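Suppressor of fused family protein (Neisseria gonorrhoeae, PDB 3K5J) is of unknown function but resembles the N-terminal domain of human Suppressor of fused and may, by that likeness, act in protein binding. Local coordinates at residues Q6-L9 and S10-K14; L149-T153 and H154-E158. All blocks are in the same frame, centred on the assembly; numbering follows the deposited sequence. Where two conformers were deposited one is given.

Contact 1: residues Q6-L9 and S10-K14; sequences QTVL and SHLQK
The amphipathic N-terminal helix 2-15 supplies this contact, in which Val8 meets Leu12 and Gln6 meets Ser10 one turn apart. Four successive i to i+4 backbone bonds define the regular alpha-helix. They run from Ser10 N to Gln6 O, His11 N to Thr7 O, Leu12 N to Val8 O and Gln13 N to Leu9 O; the last is 2.8 Å long with an N-H...O angle of 156°. On the buried side Val8 and Leu12 lie alongside each other and point the same way, with Val8 CG1 4.1 Å from Leu12 CD1. The Leu12 branch starts anti to its own carbonyl carbon (chi1 -55°), which folds CG back over the preceding turn to 3.3 Å from Val8 O. That oxygen, already bonded to Leu12 N, is thus flanked by hydrocarbon as well. On the exposed side the Gln6 chain bends at chi2 (62°) and brings its amide forward along the helix, with NE2 3.1 Å from Ser10 OG. The Ser10 hydroxyl turns back toward the previous turn as well, its OG 3.1 Å from Gln6 O, so it lies close to both the backbone oxygen and the side-chain amide of Gln6. His11 sends its ring away from the preceding turn: NE2 bonds to Leu129 O, and the ring stacks with Phe137. Gln13 NE2 likewise bonds beyond the helix, to His19 O. The apolar face lies against the mixed sheet, where Val8, Leu9 and Leu12 touch Phe41 of strand 39-43, Leu9 and Leu12 also reach Ile21 of strand 21-24, and Val8 and His11 meet Met132 of strand 131-132.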
ATOM      1  N   GLN A   6      18.330   2.518   0.560  1.00 11.44           N
ATOM      2  CA  GLN A   6      18.990   1.938  -0.600  1.00 12.23           C
ATOM      3  C   GLN A   6      18.738   0.420  -0.645  1.00 11.90           C
ATOM      4  O   GLN A   6      18.608  -0.140  -1.756  1.00 13.17           O
ATOM      5  CB  GLN A   6      20.472   2.298  -0.646  1.00 12.39           C
ATOM      6  CG  GLN A   6      21.207   1.708  -1.860  1.00 13.22           C
ATOM      7  CD  GLN A   6      20.685   2.215  -3.165  1.00 14.75           C
ATOM      8  OE1 GLN A   6      20.485   3.415  -3.345  1.00 14.38           O
ATOM      9  NE2 GLN A   6      20.480   1.310  -4.114  1.00 18.32           N
ATOM     10  N   THR A   7      18.690  -0.261   0.508  1.00 12.29           N
ATOM     11  CA  THR A   7      18.294  -1.685   0.502  1.00 11.91           C
ATOM     12  C   THR A   7      16.890  -1.875  -0.075  1.00 11.43           C
ATOM     13  O   THR A   7      16.684  -2.771  -0.887  1.00 13.85           O
ATOM     14  CB  THR A   7      18.450  -2.408   1.853  1.00 15.18           C
ATOM     15  OG1 THR A   7      17.398  -2.067   2.767  1.00 19.20           O
ATOM     16  CG2 THR A   7      19.880  -2.190   2.435  1.00 13.69           C
ATOM     17  N   VAL A   8      15.960  -1.009   0.286  1.00 11.65           N
ATOM     18  CA  VAL A   8      14.609  -1.081  -0.260  1.00 11.48           C
ATOM     19  C   VAL A   8      14.629  -0.820  -1.768  1.00 12.26           C
ATOM     20  O   VAL A   8      14.037  -1.570  -2.558  1.00 12.86           O
ATOM     21  CB  VAL A   8      13.639  -0.135   0.479  1.00 10.95           C
ATOM     22  CG1 VAL A   8      12.262  -0.047  -0.217  1.00 11.97           C
ATOM     23  CG2 VAL A   8      13.503  -0.515   1.963  1.00 12.24           C
ATOM     24  N   LEU A   9      15.296   0.244  -2.181  1.00 11.43           N
ATOM     25  CA  LEU A   9      15.368   0.582  -3.605  1.00 12.62           C
ATOM     26  C   LEU A   9      15.959  -0.568  -4.416  1.00 12.53           C
ATOM     27  O   LEU A   9      15.427  -0.918  -5.468  1.00 13.65           O
ATOM     28  CB  LEU A   9      16.200   1.835  -3.815  1.00 12.49           C
ATOM     29  CG  LEU A   9      16.424   2.309  -5.262  1.00 11.77           C
ATOM     30  CD1 LEU A   9      15.119   2.448  -6.036  1.00 13.05           C
ATOM     31  CD2 LEU A   9      17.265   3.581  -5.259  1.00 13.95           C
ATOM     32  N   SER A  10      17.027  -1.179  -3.905  1.00 13.01           N
ATOM     33  CA  SER A  10      17.663  -2.321  -4.598  1.00 12.91           C
ATOM     34  C   SER A  10      16.725  -3.501  -4.718  1.00 12.15           C
ATOM     35  O   SER A  10      16.688  -4.170  -5.732  1.00 14.40           O
ATOM     36  CB  SER A  10      18.915  -2.735  -3.845  1.00 14.85           C
ATOM     37  OG  SER A  10      19.917  -1.758  -4.023  1.00 19.66           O
ATOM     38  N   HIS A  11      15.955  -3.751  -3.656  1.00 11.57           N
ATOM     39  CA  HIS A  11      14.960  -4.811  -3.635  1.00 12.42           C
ATOM     40  C   HIS A  11      13.906  -4.577  -4.727  1.00 11.91           C
ATOM     41  O   HIS A  11      13.570  -5.468  -5.515  1.00 13.07           O
ATOM     42  CB  HIS A  11      14.320  -4.891  -2.244  1.00 12.28           C
ATOM     43  CG  HIS A  11      13.248  -5.921  -2.131  1.00 13.33           C
ATOM     44  ND1 HIS A  11      13.486  -7.276  -2.232  1.00 13.89           N
ATOM     45  CD2 HIS A  11      11.916  -5.777  -1.908  1.00 12.79           C
ATOM     46  CE1 HIS A  11      12.341  -7.920  -2.061  1.00 14.92           C
ATOM     47  NE2 HIS A  11      11.377  -7.036  -1.867  1.00 13.27           N
ATOM     48  N   LEU A  12      13.415  -3.349  -4.810  1.00 12.28           N
ATOM     49  CA  LEU A  12      12.414  -3.020  -5.812  1.00 12.48           C
ATOM     50  C   LEU A  12      12.985  -3.064  -7.227  1.00 13.24           C
ATOM     51  O   LEU A  12      12.340  -3.536  -8.148  1.00 13.78           O
ATOM     52  CB  LEU A  12      11.787  -1.645  -5.541  1.00 12.61           C
ATOM     53  CG  LEU A  12      11.162  -1.403  -4.177  1.00 12.08           C
ATOM     54  CD1 LEU A  12      10.690   0.040  -4.020  1.00 13.40           C
ATOM     55  CD2 LEU A  12      10.058  -2.435  -3.903  1.00 14.47           C
ATOM     56  N   GLN A  13      14.214  -2.565  -7.379  1.00 13.88           N
ATOM     57  CA  GLN A  13      14.857  -2.520  -8.693  1.00 15.08           C
ATOM     58  C   GLN A  13      15.140  -3.938  -9.230  1.00 14.92           C
ATOM     59  O   GLN A  13      15.040  -4.188 -10.457  1.00 17.19           O
ATOM     60  CB  GLN A  13      16.126  -1.674  -8.654  1.00 14.86           C
ATOM     61  CG  GLN A  13      16.672  -1.347  -9.996  1.00 16.30           C
ATOM     62  CD  GLN A  13      15.741  -0.480 -10.851  1.00 20.19           C
ATOM     63  OE1 GLN A  13      15.777   0.755 -10.715  1.00 20.80           O
ATOM     64  NE2 GLN A  13      14.914  -1.099 -11.752  1.00 18.39           N
ATOM     65  N   LYS A  14      15.493  -4.849  -8.329  1.00 15.78           N
ATOM     66  CA  LYS A  14      15.723  -6.274  -8.651  0.50 16.91           C
ATOM     67  C   LYS A  14      14.437  -6.949  -9.105  1.00 17.86           C
ATOM     68  O   LYS A  14      14.436  -7.775 -10.037  1.00 20.52           O
ATOM     69  CB  LYS A  14      16.296  -7.005  -7.428  0.50 18.30           C
ATOM     70  CG  LYS A  14      16.497  -8.510  -7.591  0.50 22.56           C
ATOM     71  CD  LYS A  14      16.775  -9.184  -6.271  0.50 27.48           C
ATOM     72  CE  LYS A  14      16.422 -10.654  -6.343  0.50 32.94           C
ATOM     73  NZ  LYS A  14      17.184 -11.318  -7.426  0.50 34.10           N
TER

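Contact 2: residues L149-T153 and H154-E158; sequences LFLNT and HSVEE
Phe150 and His154 form the tight part of this turn, an offset stack with ring centroids 3.7 Å apart and planes inclined by only 3°. Phe150 CE2 lies over the centre of the imidazole, whereas His154 ND1 sits above the phenyl nearer its rim. The closest approach between the rings is Phe150 CZ to His154 CG, 3.3 Å, and His154 CB adds a CH-pi contact over the same phenyl ring. With chi1 at -61°, the imidazole is set beside its own backbone N, where ND1 donates to Phe150 O at 3.0 Å. This bond lies close to the imidazole plane and fixes the ring's rotation while the stack holds it flat. Phe150 O also accepts from Thr153 N, closing a type I beta turn; the two donors approach from opposite faces of the carbonyl plane. Thr153 O covers the other face of the imidazole. Packing is sparser beside this stack: a single Leu151 methyl, CD2, comes 3.8 Å from Val156 CA and 4.0 Å from Val156 CG2, and both side chains are partly exposed. Asn152, on the solvent side, directs OD1 to Arg148. Phe150 is buried, its side chain also touching Leu159 of helix 156-166 and Val179. The following helix opens with reciprocal bonds, Glu158 N to Ser155 OG at 3.0 Å and Ser155 N to Glu158 OE2 at 3.1 Å, the latter reaching the carboxylate from above its plane. This pairing is a capping box with Ser155 as N-cap, the arrangement typical of a helix start, here one residue after the type I turn, in the short connection between helices 145-150 and 156-166.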
ATOM      1  N   LEU A 149     -17.384  -2.368   6.204  1.00 18.91           N
ATOM      2  CA  LEU A 149     -18.421  -2.658   7.220  1.00 20.83           C
ATOM      3  C   LEU A 149     -18.579  -4.159   7.450  1.00 22.94           C
ATOM      4  O   LEU A 149     -18.719  -4.623   8.616  1.00 23.59           O
ATOM      5  CB  LEU A 149     -19.753  -2.008   6.827  1.00 22.45           C
ATOM      6  CG  LEU A 149     -20.888  -2.287   7.825  1.00 26.03           C
ATOM      7  CD1 LEU A 149     -20.579  -1.668   9.171  1.00 31.43           C
ATOM      8  CD2 LEU A 149     -22.192  -1.758   7.240  1.00 29.72           C
ATOM      9  N   PHE A 150     -18.579  -4.935   6.382  1.00 19.41           N
ATOM     10  CA  PHE A 150     -18.638  -6.372   6.429  1.00 21.16           C
ATOM     11  C   PHE A 150     -17.608  -6.940   7.388  1.00 23.25           C
ATOM     12  O   PHE A 150     -17.900  -7.881   8.071  1.00 23.54           O
ATOM     13  CB  PHE A 150     -18.489  -6.919   4.989  1.00 21.24           C
ATOM     14  CG  PHE A 150     -18.441  -8.402   4.847  1.00 19.74           C
ATOM     15  CD1 PHE A 150     -17.248  -9.056   4.839  1.00 20.85           C
ATOM     16  CD2 PHE A 150     -19.582  -9.131   4.589  1.00 20.68           C
ATOM     17  CE1 PHE A 150     -17.180 -10.401   4.669  1.00 21.43           C
ATOM     18  CE2 PHE A 150     -19.502 -10.473   4.422  1.00 22.16           C
ATOM     19  CZ  PHE A 150     -18.296 -11.096   4.449  1.00 23.59           C
ATOM     20  N   LEU A 151     -16.426  -6.352   7.468  1.00 22.62           N
ATOM     21  CA  LEU A 151     -15.344  -6.877   8.302  1.00 23.22           C
ATOM     22  C   LEU A 151     -15.576  -6.711   9.796  1.00 28.13           C
ATOM     23  O   LEU A 151     -14.889  -7.331  10.614  1.00 30.02           O
ATOM     24  CB  LEU A 151     -14.001  -6.272   7.872  1.00 22.77           C
ATOM     25  CG  LEU A 151     -13.451  -6.777   6.536  1.00 21.04           C
ATOM     26  CD1 LEU A 151     -12.246  -5.955   6.104  1.00 21.67           C
ATOM     27  CD2 LEU A 151     -13.083  -8.270   6.640  1.00 20.08           C
ATOM     28  N   ASN A 152     -16.585  -5.944  10.152  1.00 29.59           N
ATOM     29  CA  ASN A 152     -16.988  -5.878  11.559  1.00 32.19           C
ATOM     30  C   ASN A 152     -17.619  -7.144  12.080  1.00 33.38           C
ATOM     31  O   ASN A 152     -17.585  -7.380  13.296  1.00 36.87           O
ATOM     32  CB  ASN A 152     -17.952  -4.717  11.761  1.00 32.02           C
ATOM     33  CG  ASN A 152     -17.247  -3.400  11.692  1.00 35.01           C
ATOM     34  OD1 ASN A 152     -16.031  -3.351  11.863  1.00 39.91           O
ATOM     35  ND2 ASN A 152     -17.985  -2.321  11.454  1.00 35.33           N
ATOM     36  N   THR A 153     -18.223  -7.933  11.210  1.00 32.59           N
ATOM     37  CA  THR A 153     -18.925  -9.160  11.658  1.00 34.52           C
ATOM     38  C   THR A 153     -18.567 -10.401  10.850  1.00 34.01           C
ATOM     39  O   THR A 153     -19.258 -11.433  10.897  1.00 37.23           O
ATOM     40  CB  THR A 153     -20.451  -8.963  11.602  1.00 36.36           C
ATOM     41  OG1 THR A 153     -20.870  -8.773  10.235  1.00 36.53           O
ATOM     42  CG2 THR A 153     -20.848  -7.763  12.458  1.00 36.22           C
ATOM     43  N   HIS A 154     -17.473 -10.317  10.102  1.00 28.82           N
ATOM     44  CA  HIS A 154     -16.995 -11.442   9.327  1.00 26.89           C
ATOM     45  C   HIS A 154     -15.488 -11.375   9.312  1.00 26.01           C
ATOM     46  O   HIS A 154     -14.908 -10.336   9.564  1.00 29.19           O
ATOM     47  CB  HIS A 154     -17.464 -11.377   7.887  1.00 27.86           C
ATOM     48  CG  HIS A 154     -18.942 -11.410   7.714  1.00 28.67           C
ATOM     49  ND1 HIS A 154     -19.733 -10.283   7.788  1.00 31.61           N
ATOM     50  CD2 HIS A 154     -19.778 -12.437   7.407  1.00 33.48           C
ATOM     51  CE1 HIS A 154     -20.993 -10.616   7.575  1.00 34.19           C
ATOM     52  NE2 HIS A 154     -21.043 -11.912   7.313  1.00 35.18           N
ATOM     53  N   SER A 155     -14.848 -12.491   9.024  1.00 26.51           N
ATOM     54  CA  SER A 155     -13.395 -12.537   9.033  1.00 25.52           C
ATOM     55  C   SER A 155     -12.810 -11.975   7.719  1.00 23.52           C
ATOM     56  O   SER A 155     -13.463 -11.950   6.667  1.00 22.61           O
ATOM     57  CB  SER A 155     -12.901 -13.976   9.199  1.00 27.54           C
ATOM     58  OG  SER A 155     -13.209 -14.728   8.037  1.00 26.49           O
ATOM     59  N   VAL A 156     -11.550 -11.595   7.816  1.00 23.53           N
ATOM     60  CA  VAL A 156     -10.762 -11.245   6.647  1.00 22.05           C
ATOM     61  C   VAL A 156     -10.725 -12.409   5.676  1.00 21.73           C
ATOM     62  O   VAL A 156     -10.842 -12.219   4.491  1.00 20.03           O
ATOM     63  CB  VAL A 156      -9.350 -10.774   7.060  1.00 23.00           C
ATOM     64  CG1 VAL A 156      -8.447 -10.673   5.866  1.00 27.24           C
ATOM     65  CG2 VAL A 156      -9.453  -9.469   7.830  1.00 27.30           C
ATOM     66  N   GLU A 157     -10.563 -13.645   6.159  1.00 25.29           N
ATOM     67  CA  GLU A 157     -10.547 -14.807   5.264  0.50 26.92           C
ATOM     68  C   GLU A 157     -11.821 -14.882   4.430  1.00 26.35           C
ATOM     69  O   GLU A 157     -11.771 -15.171   3.211  1.00 26.59           O
ATOM     70  CB  GLU A 157     -10.378 -16.126   6.056  0.50 27.87           C
ATOM     71  CG  GLU A 157      -8.950 -16.435   6.444  0.50 31.33           C
ATOM     72  N   GLU A 158     -12.980 -14.632   5.056  1.00 23.56           N
ATOM     73  CA  GLU A 158     -14.243 -14.679   4.293  1.00 25.21           C
ATOM     74  C   GLU A 158     -14.249 -13.608   3.194  1.00 23.45           C
ATOM     75  O   GLU A 158     -14.676 -13.842   2.057  1.00 24.39           O
ATOM     76  CB  GLU A 158     -15.485 -14.500   5.157  1.00 26.16           C
ATOM     77  CG  GLU A 158     -15.871 -15.616   6.109  1.00 32.39           C
ATOM     78  CD  GLU A 158     -16.943 -15.076   7.059  1.00 40.08           C
ATOM     79  OE1 GLU A 158     -18.014 -14.715   6.513  1.00 39.14           O
ATOM     80  OE2 GLU A 158     -16.688 -14.932   8.296  1.00 45.14           O
TER

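How the contacts relate
From the N terminus, contact 1 comes first, inside helix 2-15; it closes no loop, since 6-9 and 10-14 are consecutive turns of one helix. The chain then builds the mixed sheet before contact 2, where 149-153 and 154-158 close the short turn between helices 145-150 and 156-166. The two are in series, neither nested nor crossed. The centres of contact 1 and contact 2 are about 34 Å apart. The nearest atoms of contact 1 and contact 2 are about 22 Å apart, and the two lie on opposite sides of the chain's centre. Contact 1 belongs to a helix laid on strands 21-24 and 39-43; contact 2 joins two helices that follow the long strand 135-143.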